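Long-range contacts in agarase (Pseudoalteromonas fuliginea, PDB 6XJ9), which probably hydrolyses agarose, the galactan of red algal cell walls, as a beta-agarase of glycoside hydrolase family GH50: residues 133-138 against 206-211; 90-95 against 128-133; 161-166 against 212-217; 170-175 against 678-683. One frame throughout, in Å; residues are numbered along the deposited sequence.

Contact 1: 133-138 against 206-211; sequences AKLDGH and ISLRKN
N211 lies in the bend made by 133-138, where the chain leaves strand 128-134, and carries nearly half of the buried surface. Its CB rests over one face of the H138 imidazole, a CH-pi contact 3.9 Å from N211 CB to the centroid of the H138 ring and 28° off the ring normal. The two side chains run past each other in opposite directions, the amide plane turned 58° from the ring. With CG beside its own backbone N (chi1 -67°), the N211 amide is led past the ring toward the D136 carbonyl, and N211 ND2 comes to 3.0 Å from D136 O. K134 crosses the amide at about a right angle, its CG 3.9 Å from N211 OD1. L135 CD1 just meets L208 CD2, at 4.4 Å, where strand 199-210 runs in. Both ends of the buried amide have partners outside the two segments: N90 ND2 gives a hydrogen bond to OD1, and D88 OD1 receives one from ND2. H138 is tied through ND1 to T163, and the K134 ammonium forms a salt bridge with D139. The asparagine therefore works with both parts: CB pads the ring, and partners at each end set the rotation of the amide.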
loop_
_atom_site.group_PDB
_atom_site.type_symbol
_atom_site.label_atom_id
_atom_site.label_comp_id
_atom_site.label_asym_id
_atom_site.label_seq_id
_atom_site.Cartn_x
_atom_site.Cartn_y
_atom_site.Cartn_z
ATOM N N ALA A 133 26.342 0.931 -9.866
ATOM C CA ALA A 133 26.929 2.217 -9.552
ATOM C C ALA A 133 28.000 2.517 -10.597
ATOM O O ALA A 133 28.966 1.768 -10.711
ATOM C CB ALA A 133 27.513 2.155 -8.160
ATOM N N LYS A 134 27.800 3.590 -11.373
ATOM C CA LYS A 134 28.755 4.004 -12.392
ATOM C C LYS A 134 30.019 4.495 -11.696
ATOM O O LYS A 134 29.942 5.315 -10.786
ATOM C CB LYS A 134 28.198 5.147 -13.251
ATOM C CG LYS A 134 27.112 4.780 -14.257
ATOM C CD LYS A 134 26.445 5.999 -14.886
ATOM C CE LYS A 134 25.730 6.875 -13.882
ATOM N NZ LYS A 134 24.555 7.576 -14.455
ATOM N N LEU A 135 31.176 3.978 -12.122
ATOM C CA LEU A 135 32.430 4.346 -11.482
ATOM C C LEU A 135 33.195 5.329 -12.361
ATOM O O LEU A 135 34.063 6.042 -11.871
ATOM C CB LEU A 135 33.241 3.080 -11.170
ATOM C CG LEU A 135 32.670 2.229 -10.032
ATOM C CD1 LEU A 135 33.556 1.034 -9.703
ATOM C CD2 LEU A 135 32.429 3.073 -8.793
ATOM N N ASP A 136 32.840 5.368 -13.650
ATOM C CA ASP A 136 33.501 6.213 -14.634
ATOM C C ASP A 136 32.572 6.392 -15.831
ATOM O O ASP A 136 31.853 5.470 -16.201
ATOM C CB ASP A 136 34.840 5.616 -15.082
ATOM C CG ASP A 136 35.516 6.393 -16.207
ATOM O OD1 ASP A 136 36.210 7.382 -15.909
ATOM O OD2 ASP A 136 35.332 6.002 -17.375
ATOM N N GLY A 137 32.596 7.594 -16.414
ATOM C CA GLY A 137 31.877 7.868 -17.649
ATOM C C GLY A 137 30.510 8.501 -17.398
ATOM O O GLY A 137 30.103 8.683 -16.249
ATOM N N HIS A 138 29.817 8.830 -18.498
ATOM C CA HIS A 138 28.464 9.368 -18.457
ATOM C C HIS A 138 28.445 10.684 -17.676
ATOM O O HIS A 138 29.259 11.568 -17.943
ATOM C CB HIS A 138 27.463 8.285 -18.005
ATOM C CG HIS A 138 27.215 7.224 -19.029
ATOM N ND1 HIS A 138 26.033 6.512 -19.086
ATOM C CD2 HIS A 138 27.976 6.762 -20.049
ATOM C CE1 HIS A 138 26.083 5.649 -20.083
ATOM N NE2 HIS A 138 27.264 5.782 -20.695
ATOM N N ILE A 206 28.788 -10.182 -8.339
ATOM C CA ILE A 206 29.335 -8.839 -8.393
ATOM C C ILE A 206 30.234 -8.803 -9.620
ATOM O O ILE A 206 30.991 -9.746 -9.851
ATOM C CB ILE A 206 30.121 -8.501 -7.106
ATOM C CG1 ILE A 206 29.350 -8.864 -5.833
ATOM C CG2 ILE A 206 30.545 -7.043 -7.101
ATOM C CD1 ILE A 206 30.200 -8.844 -4.580
ATOM N N SER A 207 30.143 -7.711 -10.390
ATOM C CA SER A 207 30.803 -7.636 -11.676
ATOM C C SER A 207 31.078 -6.181 -12.045
ATOM O O SER A 207 30.402 -5.275 -11.560
ATOM C CB SER A 207 29.965 -8.325 -12.729
ATOM O OG SER A 207 28.646 -7.794 -12.750
ATOM N N LEU A 208 32.081 -5.975 -12.909
ATOM C CA LEU A 208 32.279 -4.699 -13.582
ATOM C C LEU A 208 31.732 -4.833 -15.000
ATOM O O LEU A 208 31.909 -5.874 -15.628
ATOM C CB LEU A 208 33.771 -4.352 -13.625
ATOM C CG LEU A 208 34.464 -4.146 -12.281
ATOM C CD1 LEU A 208 35.938 -3.827 -12.501
ATOM C CD2 LEU A 208 33.796 -3.038 -11.480
ATOM N N ARG A 209 31.060 -3.783 -15.492
ATOM C CA ARG A 209 30.433 -3.852 -16.803
ATOM C C ARG A 209 30.627 -2.534 -17.541
ATOM O O ARG A 209 30.714 -1.480 -16.918
ATOM C CB ARG A 209 28.928 -4.125 -16.704
ATOM C CG ARG A 209 28.531 -5.203 -15.705
ATOM C CD ARG A 209 27.027 -5.384 -15.672
ATOM N NE ARG A 209 26.331 -4.155 -15.308
ATOM C CZ ARG A 209 25.009 -4.032 -15.262
ATOM N NH1 ARG A 209 24.242 -5.065 -15.567
ATOM N NH2 ARG A 209 24.461 -2.877 -14.920
ATOM N N LYS A 210 30.665 -2.618 -18.877
ATOM C CA LYS A 210 30.664 -1.444 -19.737
ATOM C C LYS A 210 29.299 -0.770 -19.628
ATOM O O LYS A 210 28.274 -1.435 -19.733
ATOM C CB LYS A 210 30.933 -1.842 -21.198
ATOM C CG LYS A 210 32.208 -2.641 -21.447
ATOM N N ASN A 211 29.292 0.550 -19.437
ATOM C CA ASN A 211 28.052 1.316 -19.417
ATOM C C ASN A 211 27.374 1.213 -20.781
ATOM O O ASN A 211 28.037 1.313 -21.813
ATOM C CB ASN A 211 28.296 2.788 -19.070
ATOM C CG ASN A 211 28.786 2.998 -17.654
ATOM O OD1 ASN A 211 28.534 2.173 -16.785
ATOM N ND2 ASN A 211 29.486 4.093 -17.412
#

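Contact 2: 90-95 against 128-133; sequences NLAFEL and YNTYYA
Six backbone hydrogen bonds join 90-95 to 128-133, two in each of the pairs L91 with A133, F93 with Y131 and L95 with N129. The shortest runs from F93 N to Y131 O, 2.8 Å, nearly along the C=O axis and almost straight at 168°. Between them A92 faces Y132 and E94 faces T130 as non-hydrogen-bonded pairs, where CA-H groups point at carbonyls, for instance Y132 CA at L91 O, 3.3 Å. At the far end one water extends the network: it appears to donate to L95 O, accepts from N129 ND2 at 3.0 Å, and lies 2.6 Å from Y131 OH. N129 OD1 takes a hydrogen bond from the backbone N of Y128 of the second subunit.

On the face shared by L91, F93, L95 and Y131, the leucine branch L95 CD1 packs against Y131 CD1, 3.8 Å apart. F93 O sits at the edge of the Y131 ring, near its plane. On the face of A92, E94, T130 and Y132, the aliphatic E94 CG packs 3.2 Å from T130 OG1, while the E94 carboxylate is hydrogen-bonded through OE1 to S205. Y132 holds CG between its backbone N and carbonyl carbon (chi1 69°), which carries its ring away from 90-95 and on to W164.

The strands run at 156° to each other, and strand 199-210 pairs with 89-97 on the other side. This is a regular antiparallel strand pair, consistent with the beta-sandwich expected of the agarase CBM-like domain.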
loop_
_atom_site.group_PDB
_atom_site.type_symbol
_atom_site.label_atom_id
_atom_site.label_comp_id
_atom_site.label_asym_id
_atom_site.label_seq_id
_atom_site.Cartn_x
_atom_site.Cartn_y
_atom_site.Cartn_z
ATOM N N ASN A 90 30.608 0.350 -14.925
ATOM C CA ASN A 90 29.867 0.336 -13.674
ATOM C C ASN A 90 30.161 -0.950 -12.903
ATOM O O ASN A 90 30.585 -1.956 -13.473
ATOM C CB ASN A 90 28.361 0.524 -13.892
ATOM C CG ASN A 90 27.733 -0.586 -14.706
ATOM O OD1 ASN A 90 27.371 -1.628 -14.166
ATOM N ND2 ASN A 90 27.590 -0.367 -16.006
ATOM N N LEU A 91 29.911 -0.880 -11.596
ATOM C CA LEU A 91 30.019 -1.995 -10.677
ATOM C C LEU A 91 28.601 -2.462 -10.344
ATOM O O LEU A 91 27.765 -1.662 -9.917
ATOM C CB LEU A 91 30.755 -1.480 -9.434
ATOM C CG LEU A 91 30.763 -2.401 -8.213
ATOM C CD1 LEU A 91 31.502 -3.698 -8.506
ATOM C CD2 LEU A 91 31.389 -1.687 -7.022
ATOM N N ALA A 92 28.335 -3.756 -10.553
ATOM C CA ALA A 92 26.968 -4.251 -10.526
ATOM C C ALA A 92 26.841 -5.402 -9.536
ATOM O O ALA A 92 27.711 -6.272 -9.481
ATOM C CB ALA A 92 26.572 -4.687 -11.912
ATOM N N PHE A 93 25.741 -5.396 -8.774
ATOM C CA PHE A 93 25.444 -6.444 -7.809
ATOM C C PHE A 93 24.105 -7.086 -8.155
ATOM O O PHE A 93 23.109 -6.392 -8.350
ATOM C CB PHE A 93 25.374 -5.865 -6.392
ATOM C CG PHE A 93 26.621 -5.175 -5.894
ATOM C CD1 PHE A 93 26.967 -3.909 -6.345
ATOM C CD2 PHE A 93 27.445 -5.781 -4.956
ATOM C CE1 PHE A 93 28.107 -3.268 -5.877
ATOM C CE2 PHE A 93 28.586 -5.139 -4.491
ATOM C CZ PHE A 93 28.916 -3.884 -4.950
ATOM N N GLU A 94 24.082 -8.420 -8.212
ATOM C CA GLU A 94 22.832 -9.138 -8.384
ATOM C C GLU A 94 22.358 -9.627 -7.018
ATOM O O GLU A 94 23.015 -10.469 -6.400
ATOM C CB GLU A 94 23.004 -10.290 -9.371
ATOM C CG GLU A 94 22.708 -9.894 -10.799
ATOM C CD GLU A 94 22.609 -11.090 -11.728
ATOM O OE1 GLU A 94 23.660 -11.714 -11.989
ATOM O OE2 GLU A 94 21.481 -11.411 -12.156
ATOM N N LEU A 95 21.223 -9.071 -6.562
ATOM C CA LEU A 95 20.818 -9.137 -5.164
ATOM C C LEU A 95 19.355 -9.538 -5.047
ATOM O O LEU A 95 18.502 -9.007 -5.749
ATOM C CB LEU A 95 21.035 -7.773 -4.490
ATOM C CG LEU A 95 22.460 -7.215 -4.514
ATOM C CD1 LEU A 95 22.499 -5.780 -4.005
ATOM C CD2 LEU A 95 23.421 -8.094 -3.719
ATOM N N TYR A 128 15.794 -11.651 -7.555
ATOM C CA TYR A 128 17.032 -11.015 -7.963
ATOM C C TYR A 128 16.780 -9.852 -8.919
ATOM O O TYR A 128 16.004 -9.955 -9.870
ATOM C CB TYR A 128 17.984 -12.064 -8.542
ATOM C CG TYR A 128 18.613 -12.959 -7.505
ATOM C CD1 TYR A 128 19.763 -12.568 -6.838
ATOM C CD2 TYR A 128 18.057 -14.185 -7.180
ATOM C CE1 TYR A 128 20.344 -13.376 -5.874
ATOM C CE2 TYR A 128 18.624 -15.008 -6.220
ATOM C CZ TYR A 128 19.777 -14.601 -5.570
ATOM O OH TYR A 128 20.353 -15.396 -4.624
ATOM N N ASN A 129 17.476 -8.747 -8.641
ATOM C CA ASN A 129 17.526 -7.579 -9.500
ATOM C C ASN A 129 18.973 -7.113 -9.560
ATOM O O ASN A 129 19.780 -7.495 -8.711
ATOM C CB ASN A 129 16.591 -6.482 -8.978
ATOM C CG ASN A 129 15.144 -6.907 -9.058
ATOM O OD1 ASN A 129 14.535 -6.845 -10.125
ATOM N ND2 ASN A 129 14.594 -7.377 -7.949
ATOM N N THR A 130 19.287 -6.283 -10.556
ATOM C CA THR A 130 20.627 -5.732 -10.673
ATOM C C THR A 130 20.634 -4.294 -10.164
ATOM O O THR A 130 19.781 -3.484 -10.531
ATOM C CB THR A 130 21.219 -5.942 -12.075
ATOM O OG1 THR A 130 21.437 -7.344 -12.223
ATOM C CG2 THR A 130 22.546 -5.243 -12.266
ATOM N N TYR A 131 21.612 -4.019 -9.295
ATOM C CA TYR A 131 21.868 -2.714 -8.711
ATOM C C TYR A 131 23.257 -2.279 -9.154
ATOM O O TYR A 131 24.219 -3.028 -8.993
ATOM C CB TYR A 131 21.755 -2.798 -7.188
ATOM C CG TYR A 131 20.408 -3.306 -6.748
ATOM C CD1 TYR A 131 20.113 -4.664 -6.755
ATOM C CD2 TYR A 131 19.404 -2.418 -6.387
ATOM C CE1 TYR A 131 18.858 -5.130 -6.388
ATOM C CE2 TYR A 131 18.147 -2.868 -6.021
ATOM C CZ TYR A 131 17.875 -4.226 -6.013
ATOM O OH TYR A 131 16.630 -4.644 -5.645
ATOM N N TYR A 132 23.351 -1.086 -9.745
ATOM C CA TYR A 132 24.622 -0.695 -10.330
ATOM C C TYR A 132 25.030 0.699 -9.862
ATOM O O TYR A 132 24.194 1.525 -9.493
ATOM C CB TYR A 132 24.572 -0.845 -11.852
ATOM C CG TYR A 132 23.659 0.147 -12.522
ATOM C CD1 TYR A 132 24.073 1.454 -12.754
ATOM C CD2 TYR A 132 22.381 -0.215 -12.921
ATOM C CE1 TYR A 132 23.240 2.379 -13.360
ATOM C CE2 TYR A 132 21.539 0.702 -13.537
ATOM C CZ TYR A 132 21.972 1.999 -13.753
ATOM O OH TYR A 132 21.158 2.915 -14.356
ATOM N N ALA A 133 26.342 0.931 -9.866
ATOM C CA ALA A 133 26.929 2.217 -9.552
ATOM C C ALA A 133 28.000 2.517 -10.597
ATOM O O ALA A 133 28.966 1.768 -10.711
ATOM C CB ALA A 133 27.513 2.155 -8.160
HETATM O O HOH W 1 16.369 -7.265 -5.503
#

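Contact 3: 161-166 against 212-217; sequences PDTWES and PQFNTA
P212 leans its CD-CG edge on one face of the W164 indole, in a close CH-pi contact: P212 CD stands 3.4 Å from the centroid of the six-membered ring of W164, 13° off its normal. The CG of the proline packs near the pyrrole part, 3.5 Å from W164 NE1. With CG held between its backbone N and carbonyl carbon (chi1 67°), W164 lays its indole between the P212 and Y132 rings. Without the indole, say with an alanine here, P212 would probably lose the surface it leans on and the Y132 ring its stacking partner.

Beside this stack one backbone hydrogen bond joins the segments, N215 N donating to T163 O at 2.8 Å, nearly in line with the carbonyl. The N215 side chain serves both ways. Its OD1 accepts from A217 N in an Asx turn, and its ND2 donates to a water that in turn donates to D162 O, 2.8 Å away. T163 CG2 touches the edge of the F214 ring at CE1, 3.8 Å.

Neither segment is helix or strand. The loop leading into strand 169-174 is laid against the one leaving strand 199-210, with H138, beyond the end of strand 128-134, meeting both the W164 and F214 rings.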
loop_
_atom_site.group_PDB
_atom_site.type_symbol
_atom_site.label_atom_id
_atom_site.label_comp_id
_atom_site.label_asym_id
_atom_site.label_seq_id
_atom_site.Cartn_x
_atom_site.Cartn_y
_atom_site.Cartn_z
ATOM N N PRO A 161 18.522 11.857 -13.220
ATOM C CA PRO A 161 17.894 10.721 -13.901
ATOM C C PRO A 161 18.987 9.743 -14.322
ATOM O O PRO A 161 20.140 10.132 -14.479
ATOM C CB PRO A 161 17.349 11.337 -15.204
ATOM C CG PRO A 161 17.167 12.808 -14.880
ATOM C CD PRO A 161 18.293 13.133 -13.921
ATOM N N ASP A 162 18.606 8.480 -14.502
ATOM C CA ASP A 162 19.466 7.467 -15.091
ATOM C C ASP A 162 19.966 7.944 -16.453
ATOM O O ASP A 162 19.254 8.654 -17.162
ATOM C CB ASP A 162 18.707 6.153 -15.256
ATOM C CG ASP A 162 18.348 5.485 -13.942
ATOM O OD1 ASP A 162 18.923 5.877 -12.907
ATOM O OD2 ASP A 162 17.510 4.563 -13.970
ATOM N N THR A 163 21.194 7.538 -16.806
ATOM C CA THR A 163 21.802 7.949 -18.064
ATOM C C THR A 163 21.538 6.898 -19.136
ATOM O O THR A 163 21.912 7.088 -20.283
ATOM C CB THR A 163 23.297 8.263 -17.921
ATOM O OG1 THR A 163 23.947 7.116 -17.366
ATOM C CG2 THR A 163 23.561 9.486 -17.069
ATOM N N TRP A 164 20.900 5.791 -18.747
ATOM C CA TRP A 164 20.305 4.880 -19.708
ATOM C C TRP A 164 19.080 4.233 -19.075
ATOM O O TRP A 164 19.010 4.107 -17.854
ATOM C CB TRP A 164 21.326 3.844 -20.206
ATOM C CG TRP A 164 21.786 2.881 -19.155
ATOM C CD1 TRP A 164 21.170 1.720 -18.780
ATOM C CD2 TRP A 164 22.960 2.996 -18.328
ATOM N NE1 TRP A 164 21.887 1.107 -17.787
ATOM C CE2 TRP A 164 22.988 1.863 -17.489
ATOM C CE3 TRP A 164 23.987 3.939 -18.213
ATOM C CZ2 TRP A 164 24.004 1.648 -16.559
ATOM C CZ3 TRP A 164 24.996 3.724 -17.300
ATOM C CH2 TRP A 164 25.005 2.591 -16.486
ATOM N N GLU A 165 18.124 3.824 -19.919
ATOM C CA GLU A 165 16.906 3.175 -19.460
ATOM C C GLU A 165 17.180 1.678 -19.315
ATOM O O GLU A 165 17.836 1.081 -20.172
ATOM C CB GLU A 165 15.778 3.458 -20.456
ATOM C CG GLU A 165 14.404 3.004 -19.976
ATOM N N SER A 166 16.685 1.069 -18.225
ATOM C CA SER A 166 16.944 -0.343 -17.983
ATOM C C SER A 166 15.958 -0.941 -16.986
ATOM O O SER A 166 15.158 -0.240 -16.367
ATOM C CB SER A 166 18.380 -0.602 -17.559
ATOM O OG SER A 166 18.681 0.021 -16.316
ATOM N N PRO A 212 26.039 0.999 -20.839
ATOM C CA PRO A 212 25.303 1.076 -22.105
ATOM C C PRO A 212 25.412 2.478 -22.710
ATOM O O PRO A 212 25.927 3.391 -22.068
ATOM C CB PRO A 212 23.853 0.769 -21.699
ATOM C CG PRO A 212 23.970 0.025 -20.379
ATOM C CD PRO A 212 25.180 0.631 -19.700
ATOM N N GLN A 213 24.914 2.638 -23.943
ATOM C CA GLN A 213 24.926 3.909 -24.650
ATOM C C GLN A 213 24.385 5.030 -23.757
ATOM O O GLN A 213 23.322 4.881 -23.157
ATOM C CB GLN A 213 24.093 3.785 -25.929
ATOM C CG GLN A 213 24.265 4.952 -26.896
ATOM C CD GLN A 213 23.306 4.911 -28.066
ATOM O OE1 GLN A 213 22.688 3.890 -28.363
ATOM N NE2 GLN A 213 23.169 6.038 -28.746
ATOM N N PHE A 214 25.144 6.136 -23.680
ATOM C CA PHE A 214 24.802 7.349 -22.945
ATOM C C PHE A 214 23.570 8.014 -23.561
ATOM O O PHE A 214 23.602 8.419 -24.716
ATOM C CB PHE A 214 26.001 8.306 -22.937
ATOM C CG PHE A 214 25.791 9.619 -22.220
ATOM C CD1 PHE A 214 25.485 9.656 -20.865
ATOM C CD2 PHE A 214 25.892 10.821 -22.902
ATOM C CE1 PHE A 214 25.276 10.860 -20.210
ATOM C CE2 PHE A 214 25.688 12.027 -22.247
ATOM C CZ PHE A 214 25.381 12.047 -20.901
ATOM N N ASN A 215 22.477 8.120 -22.790
ATOM C CA ASN A 215 21.316 8.864 -23.264
ATOM C C ASN A 215 21.544 10.354 -23.038
ATOM O O ASN A 215 21.348 10.860 -21.935
ATOM C CB ASN A 215 19.993 8.376 -22.667
ATOM C CG ASN A 215 18.830 9.317 -22.919
ATOM O OD1 ASN A 215 18.894 10.190 -23.782
ATOM N ND2 ASN A 215 17.768 9.169 -22.144
ATOM N N THR A 216 21.891 11.044 -24.127
ATOM C CA THR A 216 22.283 12.444 -24.114
ATOM C C THR A 216 21.089 13.330 -23.755
ATOM O O THR A 216 21.267 14.481 -23.359
ATOM C CB THR A 216 22.919 12.832 -25.457
ATOM O OG1 THR A 216 21.959 12.546 -26.474
ATOM C CG2 THR A 216 24.171 12.042 -25.767
ATOM N N ALA A 217 19.876 12.787 -23.885
ATOM C CA ALA A 217 18.673 13.548 -23.576
ATOM C C ALA A 217 18.180 13.260 -22.152
ATOM O O ALA A 217 17.021 13.513 -21.842
ATOM C CB ALA A 217 17.603 13.256 -24.611
HETATM O O HOH W 2 18.180 7.674 -19.514
#

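Contact 4: 170-175 against 678-683; sequences QFISMW and LFHPGL
I172 meets the loop 678-683 with both of its branches. CG2, anti to the backbone N, sits over one face of the H680 imidazole, a CH-pi contact 3.5 Å from I172 CG2 to the ring centroid and 19° off the normal. Its other branch goes to the proline, I172 CG1 to P681 CD at 3.6 Å, with CD1 close behind.

S173 turns its side chain elsewhere, toward Y117, and the contact passes to M174. Here strand 169-174 is irregular: M174 and W175 both face T118 of strand 116-123, a classic beta bulge, and the chain then turns a corner. The M174 side chain, bent at chi2 (-69°) and chi3, brings its methyl CE to 3.7 Å from G682 O, while SD lies obliquely beside the H680 ring. The loop lies between strand 664-666 and helix 689-704, probably in the catalytic barrel expected of a GH50 enzyme; the contact would then join that barrel to the CBM-like domain.

H680 is steadied within its own loop, where G682 N donates to its ND1 at 2.9 Å. A serine at H680 would probably leave I172 CG2 facing a gap and G682 N without its ring acceptor.

Last along the strand, W175 offers the rim of its indole: W175 CZ3 touches L683 CD2 at 3.8 Å, the leucine methyl near the ring plane and the two side chains crossing at about a right angle.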
loop_
_atom_site.group_PDB
_atom_site.type_symbol
_atom_site.label_atom_id
_atom_site.label_comp_id
_atom_site.label_asym_id
_atom_site.label_seq_id
_atom_site.Cartn_x
_atom_site.Cartn_y
_atom_site.Cartn_z
ATOM N N GLN A 170 19.818 1.880 -10.207
ATOM C CA GLN A 170 21.030 2.616 -9.908
ATOM C C GLN A 170 21.087 2.924 -8.410
ATOM O O GLN A 170 20.099 3.349 -7.819
ATOM C CB GLN A 170 21.103 3.887 -10.750
ATOM C CG GLN A 170 22.396 4.657 -10.528
ATOM C CD GLN A 170 22.558 5.901 -11.370
ATOM O OE1 GLN A 170 21.648 6.343 -12.074
ATOM N NE2 GLN A 170 23.736 6.490 -11.287
ATOM N N PHE A 171 22.265 2.711 -7.805
ATOM C CA PHE A 171 22.523 3.180 -6.450
ATOM C C PHE A 171 22.406 4.701 -6.414
ATOM O O PHE A 171 22.748 5.381 -7.384
ATOM C CB PHE A 171 23.927 2.779 -5.981
ATOM C CG PHE A 171 24.070 1.371 -5.454
ATOM C CD1 PHE A 171 24.354 0.315 -6.310
ATOM C CD2 PHE A 171 23.940 1.104 -4.100
ATOM C CE1 PHE A 171 24.507 -0.975 -5.825
ATOM C CE2 PHE A 171 24.105 -0.186 -3.614
ATOM C CZ PHE A 171 24.378 -1.224 -4.479
ATOM N N ILE A 172 21.944 5.224 -5.270
ATOM C CA ILE A 172 21.891 6.662 -5.043
ATOM C C ILE A 172 23.219 7.124 -4.448
ATOM O O ILE A 172 23.641 6.630 -3.401
ATOM C CB ILE A 172 20.698 7.024 -4.131
ATOM C CG1 ILE A 172 19.374 6.435 -4.635
ATOM C CG2 ILE A 172 20.609 8.523 -3.927
ATOM C CD1 ILE A 172 19.011 6.817 -6.060
ATOM N N SER A 173 23.865 8.092 -5.118
ATOM C CA SER A 173 25.088 8.687 -4.597
ATOM C C SER A 173 24.763 9.531 -3.365
ATOM O O SER A 173 23.938 10.432 -3.435
ATOM C CB SER A 173 25.786 9.501 -5.663
ATOM O OG SER A 173 26.043 8.697 -6.805
ATOM N N MET A 174 25.414 9.233 -2.233
ATOM C CA MET A 174 25.048 9.870 -0.980
ATOM C C MET A 174 26.085 10.917 -0.569
ATOM O O MET A 174 25.746 12.093 -0.457
ATOM C CB MET A 174 24.832 8.839 0.133
ATOM C CG MET A 174 23.817 7.754 -0.221
ATOM S SD MET A 174 22.087 8.315 -0.357
ATOM C CE MET A 174 21.623 8.469 1.368
ATOM N N TRP A 175 27.337 10.502 -0.330
ATOM C CA TRP A 175 28.348 11.419 0.182
ATOM C C TRP A 175 29.717 10.746 0.263
ATOM O O TRP A 175 29.826 9.523 0.167
ATOM C CB TRP A 175 27.936 11.964 1.556
ATOM C CG TRP A 175 27.575 10.872 2.513
ATOM C CD1 TRP A 175 28.409 9.938 3.055
ATOM C CD2 TRP A 175 26.264 10.577 3.015
ATOM N NE1 TRP A 175 27.711 9.087 3.868
ATOM C CE2 TRP A 175 26.392 9.455 3.865
ATOM C CE3 TRP A 175 25.001 11.153 2.837
ATOM C CZ2 TRP A 175 25.300 8.892 4.522
ATOM C CZ3 TRP A 175 23.923 10.598 3.495
ATOM C CH2 TRP A 175 24.075 9.485 4.324
ATOM N N LEU A 678 10.320 10.537 -8.338
ATOM C CA LEU A 678 11.440 11.429 -8.085
ATOM C C LEU A 678 12.742 10.654 -8.253
ATOM O O LEU A 678 12.762 9.431 -8.132
ATOM C CB LEU A 678 11.338 12.035 -6.680
ATOM C CG LEU A 678 10.143 12.967 -6.436
ATOM C CD1 LEU A 678 10.354 13.781 -5.171
ATOM C CD2 LEU A 678 9.925 13.902 -7.617
ATOM N N PHE A 679 13.831 11.387 -8.495
ATOM C CA PHE A 679 15.116 10.791 -8.849
ATOM C C PHE A 679 15.971 10.507 -7.618
ATOM O O PHE A 679 17.090 10.010 -7.754
ATOM C CB PHE A 679 15.865 11.706 -9.819
ATOM C CG PHE A 679 15.074 11.945 -11.076
ATOM C CD1 PHE A 679 14.649 10.873 -11.849
ATOM C CD2 PHE A 679 14.693 13.228 -11.441
ATOM C CE1 PHE A 679 13.889 11.082 -12.988
ATOM C CE2 PHE A 679 13.946 13.434 -12.589
ATOM C CZ PHE A 679 13.547 12.363 -13.359
ATOM N N HIS A 680 15.439 10.833 -6.432
ATOM C CA HIS A 680 16.152 10.628 -5.184
ATOM C C HIS A 680 15.136 10.257 -4.113
ATOM O O HIS A 680 14.232 11.041 -3.812
ATOM C CB HIS A 680 16.945 11.889 -4.814
ATOM C CG HIS A 680 18.049 11.663 -3.835
ATOM N ND1 HIS A 680 17.915 10.823 -2.745
ATOM C CD2 HIS A 680 19.285 12.194 -3.753
ATOM C CE1 HIS A 680 19.035 10.829 -2.049
ATOM N NE2 HIS A 680 19.891 11.648 -2.658
ATOM N N PRO A 681 15.207 9.028 -3.553
ATOM C CA PRO A 681 14.298 8.637 -2.480
ATOM C C PRO A 681 14.570 9.420 -1.196
ATOM O O PRO A 681 13.677 9.574 -0.366
ATOM C CB PRO A 681 14.531 7.128 -2.321
ATOM C CG PRO A 681 15.918 6.889 -2.877
ATOM C CD PRO A 681 16.149 7.959 -3.926
ATOM N N GLY A 682 15.793 9.942 -1.048
ATOM C CA GLY A 682 16.128 10.723 0.135
ATOM C C GLY A 682 17.194 10.039 0.988
ATOM O O GLY A 682 18.125 9.433 0.462
ATOM N N LEU A 683 17.045 10.142 2.312
ATOM C CA LEU A 683 18.089 9.681 3.212
ATOM C C LEU A 683 17.809 8.246 3.638
ATOM O O LEU A 683 18.733 7.448 3.724
ATOM C CB LEU A 683 18.190 10.633 4.412
ATOM C CG LEU A 683 18.875 11.962 4.117
ATOM C CD1 LEU A 683 18.644 12.959 5.236
ATOM C CD2 LEU A 683 20.365 11.750 3.897
#

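Overall arrangement
From the N terminus, contact 2 closes first, its two strands joined through a loop of 32 residues. Contact 1 opens where it ends, sharing A133, so those two stand in series on strand 128-134. Contacts 3 and 4 open next, at 161-166 and 170-175, before 206-211 closes contact 1; 212-217 then closes contact 3. Contacts 1, 3 and 4 therefore all cross one another, and none nests. Contacts 1 to 3 stay within the CBM-like region, tying strands 89-97, 128-134 and 199-210 and the loops at their ends. Contact 4 closes a loop of about 500 residues, carrying strand 169-174, a neighbour of 128-134, to the C-terminal half of the chain.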